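Local coordinates for protein ribose-phosphate pyrophosphokinase (Mycobacterium smegmatis, PDB 5MP7) that probably makes phosphoribosyl pyrophosphate, using magnesium to transfer the pyrophosphoryl group of ATP to the 1-hydroxyl of ribose 5-phosphate, at residues D25-E30 / P303-T308; F62-H67 / I96-P101; I115-V120 / D140-F145; S134-T139 / V150-A155; Q156-G161 / T297-A302. All coordinates share one frame; numbering follows the deposited sequence.

Interactions 2 and 4 pair strands of one five-stranded parallel sheet, and their centres lie about 11 Å apart; Leu-97 O and the Ser-134 hydroxyl OG, 2.7 Å apart, tie them together. Interaction 1 packs two helices on the sheet face that carries Leu-64, Ile-96, Val-135 and Met-153. It continues into interaction 5, where the strand preceding its C-terminal helix meets another helix. Interaction 3 joins interaction 4 through the salt bridge between Asp-140 OD2 and Arg-154 NH2 (2.9 Å). Interaction 4 contains His-138, a predicted magnesium ligand, and in interaction 2 the Phe-99 side chain lies about 5 Å from that of Arg-104, predicted to bind ATP.

Interaction 1: D25-E30 / P303-T308; sequences DQVAKE and PLLANT
Glu-30 and Ala-306 meet methylene to methyl, with CB of Glu-30 3.5 Å from CB of Ala-306, the closest side-chain approach between segments 25-30 and 303-308. Beyond that point the glutamate's CG lies beside the backbone N (chi1 -61°), and a bend at chi2 brings the carboxylate to Pro-303. There OE2 of Glu-30 rests 3.8 Å from CG of Pro-303, an oblique approach to a ring carbon. Deeper in, Val-27 presents only one of its two branches. Its CG2 comes within 4.1 Å of CB of Leu-305, and the leucine turns its own branched end toward Ile-96 and Pro-98. The crossing illustrates how helices share a sheet face. Helices 21-31 and 302-314, one from each end of the chain, both cover the parallel sheet of the N-terminal domain. Their short axes here pass 8.8 Å apart at -52°, close to the value that ridges-into-grooves packing gives for i±4 ridges. The small Ala-306 side chain points at the neighbouring helix, consistent with this spacing. On the outer side, Asn-307 ND2 donates to Pro-303 O at 3.0 Å, reaching that carbonyl from the face opposite the one used by Asn-307 N. Gln-26, one turn before Glu-30, binds Ser-300 and Asn-283 through OE1.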
# COMPACT_ATOMS: atom_id res chain seq x y z
N ASP A 25 -52.19 10.86 -30.94
CA ASP A 25 -52.51 10.07 -32.11
C ASP A 25 -53.99 10.16 -32.46
O ASP A 25 -54.30 10.29 -33.63
CB ASP A 25 -52.06 8.64 -31.85
CG ASP A 25 -52.65 7.65 -32.81
OD1 ASP A 25 -52.09 7.49 -33.93
OD2 ASP A 25 -53.68 7.01 -32.41
N GLN A 26 -54.89 10.08 -31.47
CA GLN A 26 -56.34 10.22 -31.72
C GLN A 26 -56.71 11.59 -32.28
O GLN A 26 -57.50 11.68 -33.20
CB GLN A 26 -57.17 9.99 -30.48
CG GLN A 26 -57.31 8.55 -30.02
CD GLN A 26 -57.87 8.40 -28.60
OE1 GLN A 26 -58.46 9.32 -28.02
NE2 GLN A 26 -57.68 7.23 -28.03
N VAL A 27 -56.09 12.65 -31.76
CA VAL A 27 -56.37 13.99 -32.23
C VAL A 27 -55.87 14.20 -33.65
O VAL A 27 -56.56 14.77 -34.47
CB VAL A 27 -55.72 15.04 -31.32
CG1 VAL A 27 -55.75 16.41 -31.97
CG2 VAL A 27 -56.45 15.12 -29.99
N ALA A 28 -54.65 13.74 -33.91
CA ALA A 28 -54.04 13.77 -35.24
C ALA A 28 -54.89 13.07 -36.28
O ALA A 28 -55.06 13.59 -37.37
CB ALA A 28 -52.65 13.14 -35.20
N LYS A 29 -55.41 11.90 -35.95
CA LYS A 29 -56.31 11.18 -36.85
C LYS A 29 -57.56 11.92 -37.15
O LYS A 29 -57.95 11.95 -38.29
CB LYS A 29 -56.67 9.82 -36.29
CG LYS A 29 -55.72 8.74 -36.77
CD LYS A 29 -55.34 7.77 -35.65
CE LYS A 29 -54.88 6.46 -36.28
NZ LYS A 29 -54.48 5.31 -35.41
N GLU A 30 -58.19 12.54 -36.16
CA GLU A 30 -59.43 13.33 -36.38
C GLU A 30 -59.21 14.52 -37.30
O GLU A 30 -60.10 14.87 -38.08
CB GLU A 30 -60.02 13.85 -35.07
CG GLU A 30 -60.40 12.71 -34.11
CD GLU A 30 -61.69 12.00 -34.52
OE1 GLU A 30 -62.13 12.20 -35.70
OE2 GLU A 30 -62.28 11.26 -33.67
N PRO A 303 -62.39 14.00 -30.06
CA PRO A 303 -63.22 14.72 -31.05
C PRO A 303 -63.47 16.18 -30.64
O PRO A 303 -63.46 17.07 -31.49
CB PRO A 303 -64.51 13.94 -31.07
CG PRO A 303 -64.12 12.54 -30.63
CD PRO A 303 -63.06 12.77 -29.59
N LEU A 304 -63.66 16.41 -29.34
CA LEU A 304 -63.82 17.75 -28.78
C LEU A 304 -62.55 18.62 -28.99
O LEU A 304 -62.65 19.78 -29.40
CB LEU A 304 -64.18 17.66 -27.30
CG LEU A 304 -64.48 18.94 -26.53
CD1 LEU A 304 -65.72 19.67 -27.10
CD2 LEU A 304 -64.68 18.63 -25.04
N LEU A 305 -61.38 18.06 -28.69
CA LEU A 305 -60.15 18.75 -28.94
C LEU A 305 -59.95 19.04 -30.43
O LEU A 305 -59.52 20.13 -30.76
CB LEU A 305 -58.95 17.98 -28.39
CG LEU A 305 -58.78 18.06 -26.88
CD1 LEU A 305 -57.50 17.37 -26.49
CD2 LEU A 305 -58.76 19.49 -26.34
N ALA A 306 -60.25 18.09 -31.31
CA ALA A 306 -60.08 18.31 -32.75
C ALA A 306 -60.99 19.41 -33.27
O ALA A 306 -60.55 20.23 -34.05
CB ALA A 306 -60.29 17.03 -33.54
N ASN A 307 -62.24 19.45 -32.81
CA ASN A 307 -63.16 20.53 -33.19
C ASN A 307 -62.70 21.89 -32.72
O ASN A 307 -62.84 22.87 -33.46
CB ASN A 307 -64.55 20.32 -32.65
CG ASN A 307 -65.42 19.50 -33.56
OD1 ASN A 307 -65.93 20.00 -34.54
ND2 ASN A 307 -65.60 18.24 -33.22
N THR A 308 -62.16 21.97 -31.51
CA THR A 308 -61.64 23.23 -31.00
C THR A 308 -60.43 23.72 -31.79
O THR A 308 -60.35 24.90 -32.10
CB THR A 308 -61.24 23.13 -29.52
OG1 THR A 308 -62.35 22.65 -28.77
CG2 THR A 308 -60.89 24.48 -28.96

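Interaction 2: F62-H67 / I96-P101; sequences FVLQSH and ILPFYP
Segments 62-67 and 96-101 run parallel, with Ile-96 bonded to the residues flanking Leu-64: Ile-96 N donates to Val-63 O at 3.0 Å and Gln-65 N to Ile-96 O at 3.3 Å, both bonds almost straight at hydrogen (172° and 179°). The next carbonyl finds a proline in place of an N-H donor, and CD of Pro-98 sits 3.3 Å from Gln-65 O. In Leu-64, chi1 of 171° sets CG beside the carbonyl carbon, and from there the CD1 branch does the touching. That methyl lies 3.7 Å from CG2 of Ile-96 and 3.9 Å from CG of Pro-98, and the leucine crosses the proline at about a right angle. At its other branch, Ile-96 turns CD1 to the edge of the Phe-62 ring. These strands are the two arms of a beta-alpha-beta crossover whose helix, 71-87, supplies Gln-78; NE2 of that residue also donates to Ile-96 O. Helix 302-314 covers Phe-62 and Ile-96 through Ile-309. Past the paired residues, the His-67 imidazole is covered on one face by Pro-101, whose CG stands 3.9 Å above the ring centre in a CH-pi contact. Leu-97 approaches obliquely, its CD2 3.6 Å from CE1 of His-67. Phe-99, neighbouring the predicted ATP-binding Arg-104, meets His-260 edge-to-face and packs on Asn-45 of a second subunit.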
# COMPACT_ATOMS: atom_id res chain seq x y z
N PHE A 62 -50.09 24.09 -32.65
CA PHE A 62 -50.88 23.62 -31.52
C PHE A 62 -50.02 22.62 -30.75
O PHE A 62 -49.59 21.60 -31.29
CB PHE A 62 -52.16 23.00 -32.03
CG PHE A 62 -53.05 23.98 -32.68
CD1 PHE A 62 -52.84 24.36 -34.00
CD2 PHE A 62 -54.07 24.59 -31.97
CE1 PHE A 62 -53.65 25.33 -34.60
CE2 PHE A 62 -54.89 25.54 -32.58
CZ PHE A 62 -54.70 25.89 -33.90
N VAL A 63 -49.70 22.95 -29.51
CA VAL A 63 -48.73 22.17 -28.74
C VAL A 63 -49.50 21.43 -27.69
O VAL A 63 -49.93 22.02 -26.74
CB VAL A 63 -47.71 23.06 -28.06
CG1 VAL A 63 -46.65 22.22 -27.38
CG2 VAL A 63 -47.09 23.96 -29.10
N LEU A 64 -49.67 20.13 -27.87
CA LEU A 64 -50.50 19.31 -27.04
C LEU A 64 -49.67 18.58 -26.01
O LEU A 64 -48.82 17.80 -26.34
CB LEU A 64 -51.26 18.32 -27.92
CG LEU A 64 -52.06 17.18 -27.28
CD1 LEU A 64 -53.08 17.63 -26.26
CD2 LEU A 64 -52.77 16.44 -28.41
N GLN A 65 -49.93 18.84 -24.74
CA GLN A 65 -49.28 18.12 -23.68
C GLN A 65 -50.28 17.83 -22.55
O GLN A 65 -50.88 18.75 -21.96
CB GLN A 65 -48.09 18.94 -23.14
CG GLN A 65 -47.29 18.26 -22.05
CD GLN A 65 -46.36 17.17 -22.59
OE1 GLN A 65 -46.80 16.19 -23.17
NE2 GLN A 65 -45.06 17.33 -22.37
N SER A 66 -50.40 16.56 -22.21
CA SER A 66 -51.08 16.15 -20.99
C SER A 66 -50.08 16.14 -19.81
O SER A 66 -48.90 16.15 -20.01
CB SER A 66 -51.67 14.79 -21.22
OG SER A 66 -52.61 14.51 -20.23
N HIS A 67 -50.57 16.15 -18.57
CA HIS A 67 -49.71 16.37 -17.40
C HIS A 67 -49.97 15.35 -16.31
O HIS A 67 -50.37 15.70 -15.19
CB HIS A 67 -49.90 17.78 -16.85
CG HIS A 67 -49.37 18.83 -17.76
ND1 HIS A 67 -50.12 19.40 -18.75
CD2 HIS A 67 -48.14 19.37 -17.86
CE1 HIS A 67 -49.38 20.24 -19.44
NE2 HIS A 67 -48.17 20.25 -18.91
N ILE A 96 -52.24 23.57 -25.57
CA ILE A 96 -53.38 22.76 -25.20
C ILE A 96 -53.00 21.96 -23.96
O ILE A 96 -52.07 21.17 -23.99
CB ILE A 96 -53.74 21.82 -26.34
CG1 ILE A 96 -54.26 22.64 -27.50
CG2 ILE A 96 -54.82 20.86 -25.90
CD1 ILE A 96 -54.26 21.83 -28.77
N LEU A 97 -53.71 22.19 -22.87
CA LEU A 97 -53.44 21.49 -21.62
C LEU A 97 -54.72 20.82 -21.16
O LEU A 97 -55.47 21.43 -20.46
CB LEU A 97 -52.98 22.47 -20.57
CG LEU A 97 -51.63 23.13 -20.90
CD1 LEU A 97 -51.87 24.40 -21.66
CD2 LEU A 97 -50.86 23.47 -19.64
N PRO A 98 -55.00 19.58 -21.61
CA PRO A 98 -56.30 18.99 -21.34
C PRO A 98 -56.61 18.95 -19.85
O PRO A 98 -57.72 19.22 -19.46
CB PRO A 98 -56.18 17.60 -21.94
CG PRO A 98 -55.15 17.71 -22.99
CD PRO A 98 -54.17 18.71 -22.47
N PHE A 99 -55.62 18.62 -19.03
CA PHE A 99 -55.70 18.76 -17.59
C PHE A 99 -54.74 19.89 -17.18
O PHE A 99 -53.53 19.80 -17.39
CB PHE A 99 -55.32 17.44 -16.95
CG PHE A 99 -55.16 17.48 -15.45
CD1 PHE A 99 -56.26 17.28 -14.63
CD2 PHE A 99 -53.90 17.64 -14.87
CE1 PHE A 99 -56.13 17.27 -13.26
CE2 PHE A 99 -53.76 17.63 -13.50
CZ PHE A 99 -54.88 17.45 -12.69
N TYR A 100 -55.30 20.98 -16.67
CA TYR A 100 -54.51 22.18 -16.35
C TYR A 100 -53.74 21.96 -15.06
O TYR A 100 -54.32 21.77 -14.00
CB TYR A 100 -55.44 23.37 -16.24
CG TYR A 100 -54.77 24.71 -16.17
CD1 TYR A 100 -54.24 25.19 -14.97
CD2 TYR A 100 -54.74 25.55 -17.27
CE1 TYR A 100 -53.68 26.46 -14.88
CE2 TYR A 100 -54.16 26.84 -17.20
CZ TYR A 100 -53.65 27.28 -16.00
OH TYR A 100 -53.09 28.51 -15.87
N PRO A 101 -52.42 21.93 -15.13
CA PRO A 101 -51.64 21.70 -13.93
C PRO A 101 -51.72 22.85 -12.93
O PRO A 101 -51.73 24.01 -13.34
CB PRO A 101 -50.19 21.59 -14.45
CG PRO A 101 -50.20 22.17 -15.81
CD PRO A 101 -51.60 22.37 -16.26

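Interaction 3: I115-V120 / D140-F145; sequences ISARLV and DQIQGF
Ring contacts between Phe-145 and Arg-118 dominate where the first turns of helix 116-127 meet the 3-10 segment 140-144. Arg-118 CB makes a CH-pi contact, 4.2 Å from the Phe-145 ring centroid and displaced toward the rim, while CA of Ile-142 covers the opposite face. Apolar contacts add to this: CB of Ala-117 lies in the plane of the ring at its edge, 3.7 Å from CE2 of Phe-145, and also touches CD1 of Ile-142 at 4.4 Å. The polar terms are slighter. Phe-145 O lies over one face of the Arg-118 guanidinium, 3.5 Å from NE but at too poor an angle to bond, and NE instead forms a salt bridge with Asp-122. Ile-115 N is held by Asp-83 of a second subunit, so this helix end also belongs to a subunit interface. Cohesion between the two segments therefore comes from carbon surfaces: the aliphatic base of the arginine lies against the phenylalanine while its charged end is engaged by its own helix.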
# COMPACT_ATOMS: atom_id res chain seq x y z
N ILE A 115 -50.23 31.42 -5.71
CA ILE A 115 -51.35 31.10 -6.57
C ILE A 115 -50.76 30.43 -7.79
O ILE A 115 -50.48 31.06 -8.81
CB ILE A 115 -52.22 32.33 -6.93
CG1 ILE A 115 -52.66 33.00 -5.64
CG2 ILE A 115 -53.43 31.88 -7.69
CD1 ILE A 115 -53.52 34.23 -5.80
N SER A 116 -50.49 29.15 -7.64
CA SER A 116 -49.75 28.41 -8.66
C SER A 116 -50.42 28.33 -10.01
O SER A 116 -49.74 28.25 -11.01
CB SER A 116 -49.49 27.02 -8.16
OG SER A 116 -48.54 27.10 -7.16
N ALA A 117 -51.76 28.32 -10.04
CA ALA A 117 -52.49 28.29 -11.30
C ALA A 117 -52.24 29.56 -12.10
O ALA A 117 -52.20 29.53 -13.32
CB ALA A 117 -53.97 28.11 -11.05
N ARG A 118 -52.09 30.69 -11.41
CA ARG A 118 -51.78 31.95 -12.06
C ARG A 118 -50.32 31.94 -12.55
O ARG A 118 -50.03 32.45 -13.63
CB ARG A 118 -52.08 33.15 -11.13
CG ARG A 118 -51.53 34.51 -11.60
CD ARG A 118 -52.07 34.90 -12.95
NE ARG A 118 -51.42 35.98 -13.65
CZ ARG A 118 -51.75 37.27 -13.63
NH1 ARG A 118 -51.09 38.11 -14.41
NH2 ARG A 118 -52.70 37.77 -12.83
N LEU A 119 -49.43 31.35 -11.78
CA LEU A 119 -48.02 31.26 -12.20
C LEU A 119 -47.88 30.44 -13.47
O LEU A 119 -47.16 30.83 -14.35
CB LEU A 119 -47.14 30.66 -11.11
CG LEU A 119 -45.67 30.43 -11.43
CD1 LEU A 119 -44.93 31.73 -11.60
CD2 LEU A 119 -45.05 29.57 -10.35
N VAL A 120 -48.62 29.34 -13.60
CA VAL A 120 -48.61 28.54 -14.82
C VAL A 120 -49.02 29.35 -16.04
O VAL A 120 -48.39 29.25 -17.10
CB VAL A 120 -49.51 27.32 -14.68
CG1 VAL A 120 -49.76 26.62 -16.02
CG2 VAL A 120 -48.89 26.32 -13.71
N ASP A 140 -63.85 28.09 -13.14
CA ASP A 140 -64.03 28.80 -14.38
C ASP A 140 -63.22 30.10 -14.41
O ASP A 140 -62.81 30.56 -15.45
CB ASP A 140 -65.52 29.08 -14.59
CG ASP A 140 -66.41 27.79 -14.55
OD1 ASP A 140 -65.98 26.76 -13.98
OD2 ASP A 140 -67.56 27.82 -15.08
N GLN A 141 -62.92 30.66 -13.25
CA GLN A 141 -62.19 31.93 -13.16
C GLN A 141 -60.75 31.83 -13.62
O GLN A 141 -60.17 32.85 -13.97
CB GLN A 141 -62.22 32.52 -11.74
CG GLN A 141 -63.59 33.09 -11.37
CD GLN A 141 -64.60 32.01 -11.08
OE1 GLN A 141 -64.27 30.98 -10.49
NE2 GLN A 141 -65.83 32.21 -11.52
N ILE A 142 -60.18 30.62 -13.65
CA ILE A 142 -58.83 30.39 -14.21
C ILE A 142 -58.71 30.94 -15.65
O ILE A 142 -57.62 31.30 -16.10
CB ILE A 142 -58.46 28.89 -14.13
CG1 ILE A 142 -58.22 28.52 -12.68
CG2 ILE A 142 -57.21 28.58 -14.95
CD1 ILE A 142 -58.06 27.04 -12.42
N GLN A 143 -59.82 30.99 -16.36
CA GLN A 143 -59.90 31.61 -17.66
C GLN A 143 -59.39 33.08 -17.64
O GLN A 143 -58.72 33.53 -18.56
CB GLN A 143 -61.35 31.53 -18.11
CG GLN A 143 -61.64 31.72 -19.57
CD GLN A 143 -63.12 31.54 -19.87
OE1 GLN A 143 -64.00 31.95 -19.09
NE2 GLN A 143 -63.41 30.95 -21.02
N GLY A 144 -59.62 33.80 -16.56
CA GLY A 144 -59.06 35.14 -16.40
C GLY A 144 -57.59 35.27 -15.97
O GLY A 144 -57.07 36.38 -15.90
N PHE A 145 -56.91 34.15 -15.73
CA PHE A 145 -55.51 34.18 -15.34
C PHE A 145 -54.56 34.43 -16.46
O PHE A 145 -53.40 34.71 -16.21
CB PHE A 145 -55.12 32.87 -14.68
CG PHE A 145 -55.67 32.68 -13.29
CD1 PHE A 145 -56.48 33.62 -12.68
CD2 PHE A 145 -55.35 31.54 -12.60
CE1 PHE A 145 -56.99 33.40 -11.41
CE2 PHE A 145 -55.85 31.32 -11.33
CZ PHE A 145 -56.66 32.26 -10.73

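Interaction 4: S134-T139 / V150-A155; sequences SVDLHT and VDHMRA
Ser-134 and Val-135 pair in parallel with His-152 and Met-153, forming one margin of the five-stranded parallel sheet of the N-terminal domain. Three backbone bonds join them: Ser-134 N to Asp-151 O, Met-153 N to Ser-134 O and Asp-136 N to Met-153 O, the last two at 2.8 Å. The His-152 side chain carries the contact on past the paired residues, by packing. Its CB borders NE2 of Gln-143. From there CG, anti to the backbone N (chi1 176°), brings the ring back over the other segment, where CD1 of Leu-137 lies 3.7 Å from CG and over the ring centre in a CH-pi contact. On the opposite face, toward the rim, CZ of Arg-154 stands 3.5 Å above the plane, with ND1 over the guanidinium; that arginine also reaches Asp-140. CD2 looks along the ring plane to Asp-136 N at 3.7 Å, and CE1 meets CB of Leu-137. At the tip, NE2 comes 3.5 Å from CA of Asp-136 and 3.2 Å from Leu-137 N. The imidazole thus lies between Arg-154 and Leu-137, the residue preceding His-138, a predicted magnesium ligand. Asp-136 departs from the strand with a left-handed backbone conformation, and its OD2, also bonded to Thr-259 OG1, accepts from Ala-155 N at 2.9 Å on the syn side, the donor 34° out of the carboxylate plane.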
# COMPACT_ATOMS: atom_id res chain seq x y z
N SER A 134 -58.12 24.36 -22.64
CA SER A 134 -58.17 23.40 -21.55
C SER A 134 -59.55 22.81 -21.43
O SER A 134 -60.52 23.33 -21.98
CB SER A 134 -57.75 24.11 -20.28
OG SER A 134 -57.24 23.19 -19.34
N VAL A 135 -59.65 21.71 -20.70
CA VAL A 135 -60.93 21.04 -20.53
C VAL A 135 -61.27 21.04 -19.06
O VAL A 135 -60.47 20.55 -18.26
CB VAL A 135 -60.88 19.57 -21.03
CG1 VAL A 135 -62.27 18.92 -20.93
CG2 VAL A 135 -60.38 19.51 -22.47
N ASP A 136 -62.47 21.49 -18.73
CA ASP A 136 -63.01 21.43 -17.37
C ASP A 136 -62.05 21.84 -16.26
O ASP A 136 -61.63 21.05 -15.38
CB ASP A 136 -63.68 20.07 -17.08
CG ASP A 136 -65.06 19.93 -17.77
OD1 ASP A 136 -65.88 20.89 -17.77
OD2 ASP A 136 -65.33 18.84 -18.34
N LEU A 137 -61.69 23.12 -16.32
CA LEU A 137 -60.93 23.76 -15.27
C LEU A 137 -61.57 23.56 -13.90
O LEU A 137 -62.79 23.54 -13.76
CB LEU A 137 -60.79 25.24 -15.58
CG LEU A 137 -60.07 25.53 -16.89
CD1 LEU A 137 -60.32 26.96 -17.32
CD2 LEU A 137 -58.59 25.24 -16.76
N HIS A 138 -60.74 23.44 -12.88
CA HIS A 138 -61.20 23.29 -11.51
C HIS A 138 -62.14 24.44 -11.12
O HIS A 138 -63.13 24.22 -10.42
CB HIS A 138 -59.99 23.23 -10.58
CG HIS A 138 -60.35 23.05 -9.15
ND1 HIS A 138 -60.80 21.84 -8.65
CD2 HIS A 138 -60.35 23.91 -8.11
CE1 HIS A 138 -61.04 21.97 -7.36
NE2 HIS A 138 -60.78 23.21 -7.01
N THR A 139 -61.79 25.67 -11.54
CA THR A 139 -62.70 26.82 -11.47
C THR A 139 -62.68 27.57 -12.78
O THR A 139 -61.64 27.71 -13.39
CB THR A 139 -62.30 27.85 -10.38
OG1 THR A 139 -60.87 27.93 -10.29
CG2 THR A 139 -62.92 27.46 -9.01
N VAL A 150 -58.65 32.20 -23.92
CA VAL A 150 -58.62 30.90 -23.25
C VAL A 150 -59.89 30.16 -23.60
O VAL A 150 -60.94 30.52 -23.12
CB VAL A 150 -58.56 31.03 -21.73
CG1 VAL A 150 -58.65 29.66 -21.06
CG2 VAL A 150 -57.30 31.74 -21.32
N ASP A 151 -59.80 29.14 -24.42
CA ASP A 151 -60.98 28.32 -24.77
C ASP A 151 -61.18 27.24 -23.72
O ASP A 151 -60.35 26.34 -23.58
CB ASP A 151 -60.85 27.75 -26.19
CG ASP A 151 -61.28 28.77 -27.28
OD1 ASP A 151 -62.50 28.97 -27.45
OD2 ASP A 151 -60.42 29.38 -27.97
N HIS A 152 -62.24 27.38 -22.92
CA HIS A 152 -62.50 26.47 -21.81
C HIS A 152 -63.55 25.47 -22.24
O HIS A 152 -64.73 25.76 -22.21
CB HIS A 152 -62.99 27.25 -20.59
CG HIS A 152 -63.37 26.40 -19.41
ND1 HIS A 152 -64.01 26.93 -18.31
CD2 HIS A 152 -63.24 25.07 -19.15
CE1 HIS A 152 -64.24 25.97 -17.42
NE2 HIS A 152 -63.79 24.84 -17.92
N MET A 153 -63.10 24.29 -22.62
CA MET A 153 -63.99 23.26 -23.16
C MET A 153 -64.61 22.44 -22.06
O MET A 153 -64.00 22.17 -21.02
CB MET A 153 -63.21 22.36 -24.13
CG MET A 153 -62.58 23.11 -25.30
SD MET A 153 -63.78 24.09 -26.26
CE MET A 153 -63.86 25.73 -25.54
N ARG A 154 -65.85 22.04 -22.28
CA ARG A 154 -66.59 21.29 -21.30
C ARG A 154 -66.90 19.90 -21.78
O ARG A 154 -67.32 19.72 -22.89
CB ARG A 154 -67.89 22.02 -20.97
CG ARG A 154 -67.83 22.89 -19.75
CD ARG A 154 -67.37 24.28 -20.08
NE ARG A 154 -67.68 25.18 -18.97
CZ ARG A 154 -67.50 26.50 -19.00
NH1 ARG A 154 -67.04 27.11 -20.12
NH2 ARG A 154 -67.79 27.21 -17.91
N ALA A 155 -66.74 18.92 -20.90
CA ALA A 155 -67.07 17.52 -21.20
C ALA A 155 -68.49 17.15 -20.75
O ALA A 155 -68.90 16.01 -20.89
CB ALA A 155 -66.06 16.61 -20.51

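Interaction 5: Q156-G161 / T297-A302; sequences QKLLTG and TVLSIA
An apolar helix-on-strand contact joins Leu-158 and Leu-159 of helix 156-167 to Leu-299, at the end of strand 296-299 on the margin of the second, mixed sheet. No hydrogen bond crosses it; leucine branches supply the contact. CD1 of Leu-299 is the shared point, 4.2 Å from CG of Leu-158 and likewise 4.2 Å from CD2 of Leu-159. The two leucines reach it differently: Leu-158 slides past Leu-299 in the opposite direction, whereas Leu-159 meets it at a slant. Their first torsions differ accordingly: chi1 of 173° turns CG of Leu-158 to the carbonyl side, while -65° in Leu-159 sets CG beside the backbone N. The CD2 branch of Leu-158 reaches the residues that follow Leu-299, lying 3.8 Å from Ser-300 O and 4.3 Å from CD1 of Ile-301. Ser-300 points its own side chain away, where OG caps the coming helix by accepting from Ala-302 N at 3.2 Å and also bonds Gln-26. Around this patch, Ile-280 of strand 278-282 packs on both Leu-159 and Leu-299, Leu-23 of helix 21-31 touches Ile-301, and helix 182-191 borders Thr-160 on the far side of helix 156-167.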
# COMPACT_ATOMS: atom_id res chain seq x y z
N GLN A 156 -69.21 18.10 -20.15
CA GLN A 156 -70.53 17.85 -19.61
C GLN A 156 -71.49 17.19 -20.59
O GLN A 156 -72.12 16.22 -20.23
CB GLN A 156 -71.13 19.16 -19.15
CG GLN A 156 -72.45 18.97 -18.44
CD GLN A 156 -73.03 20.29 -17.99
OE1 GLN A 156 -72.33 21.32 -17.85
NE2 GLN A 156 -74.32 20.28 -17.79
N LYS A 157 -71.63 17.74 -21.79
CA LYS A 157 -72.49 17.15 -22.80
C LYS A 157 -72.08 15.71 -23.11
O LYS A 157 -72.93 14.85 -23.27
CB LYS A 157 -72.50 17.96 -24.09
CG LYS A 157 -73.37 19.21 -24.01
CD LYS A 157 -73.79 19.66 -25.41
CE LYS A 157 -74.82 20.78 -25.38
NZ LYS A 157 -74.17 22.11 -25.36
N LEU A 158 -70.78 15.46 -23.20
CA LEU A 158 -70.27 14.15 -23.47
C LEU A 158 -70.61 13.16 -22.34
O LEU A 158 -71.07 12.04 -22.61
CB LEU A 158 -68.74 14.22 -23.70
CG LEU A 158 -67.93 12.92 -23.84
CD1 LEU A 158 -68.20 12.24 -25.19
CD2 LEU A 158 -66.45 13.24 -23.67
N LEU A 159 -70.36 13.54 -21.10
CA LEU A 159 -70.62 12.66 -19.97
C LEU A 159 -72.12 12.46 -19.70
O LEU A 159 -72.53 11.34 -19.44
CB LEU A 159 -69.92 13.15 -18.72
CG LEU A 159 -68.38 13.14 -18.75
CD1 LEU A 159 -67.77 14.13 -17.76
CD2 LEU A 159 -67.83 11.77 -18.44
N THR A 160 -72.94 13.50 -19.81
CA THR A 160 -74.38 13.38 -19.55
C THR A 160 -75.07 12.71 -20.70
O THR A 160 -76.04 12.03 -20.49
CB THR A 160 -75.09 14.74 -19.23
OG1 THR A 160 -74.90 15.68 -20.29
CG2 THR A 160 -74.53 15.34 -17.94
N GLY A 161 -74.59 12.91 -21.91
CA GLY A 161 -75.08 12.18 -23.07
C GLY A 161 -74.93 10.67 -22.89
O GLY A 161 -75.83 9.91 -23.19
N THR A 297 -65.11 3.14 -17.24
CA THR A 297 -65.40 3.44 -18.64
C THR A 297 -64.68 4.72 -19.02
O THR A 297 -64.72 5.68 -18.28
CB THR A 297 -66.88 3.68 -18.82
OG1 THR A 297 -67.57 2.48 -18.43
CG2 THR A 297 -67.21 4.05 -20.26
N VAL A 298 -63.98 4.70 -20.15
CA VAL A 298 -63.21 5.85 -20.60
C VAL A 298 -63.76 6.35 -21.89
O VAL A 298 -63.86 5.59 -22.85
CB VAL A 298 -61.72 5.52 -20.78
CG1 VAL A 298 -60.94 6.74 -21.19
CG2 VAL A 298 -61.16 5.00 -19.45
N LEU A 299 -64.14 7.62 -21.92
CA LEU A 299 -64.65 8.22 -23.16
C LEU A 299 -63.58 9.10 -23.73
O LEU A 299 -62.78 9.66 -22.97
CB LEU A 299 -65.90 9.03 -22.91
CG LEU A 299 -67.01 8.28 -22.17
CD1 LEU A 299 -68.10 9.28 -21.80
CD2 LEU A 299 -67.61 7.13 -22.99
N SER A 300 -63.51 9.21 -25.04
CA SER A 300 -62.46 9.98 -25.66
C SER A 300 -62.80 11.47 -25.67
O SER A 300 -63.88 11.83 -26.07
CB SER A 300 -62.22 9.53 -27.10
OG SER A 300 -61.01 10.15 -27.58
N ILE A 301 -61.84 12.29 -25.29
CA ILE A 301 -61.93 13.74 -25.45
C ILE A 301 -61.41 14.22 -26.82
O ILE A 301 -61.46 15.40 -27.11
CB ILE A 301 -61.17 14.44 -24.29
CG1 ILE A 301 -61.80 15.79 -23.99
CG2 ILE A 301 -59.67 14.59 -24.53
CD1 ILE A 301 -63.00 15.65 -23.07
N ALA A 302 -60.90 13.32 -27.65
CA ALA A 302 -60.26 13.71 -28.88
C ALA A 302 -61.14 14.46 -29.84
O ALA A 302 -60.68 15.44 -30.43
CB ALA A 302 -59.63 12.51 -29.56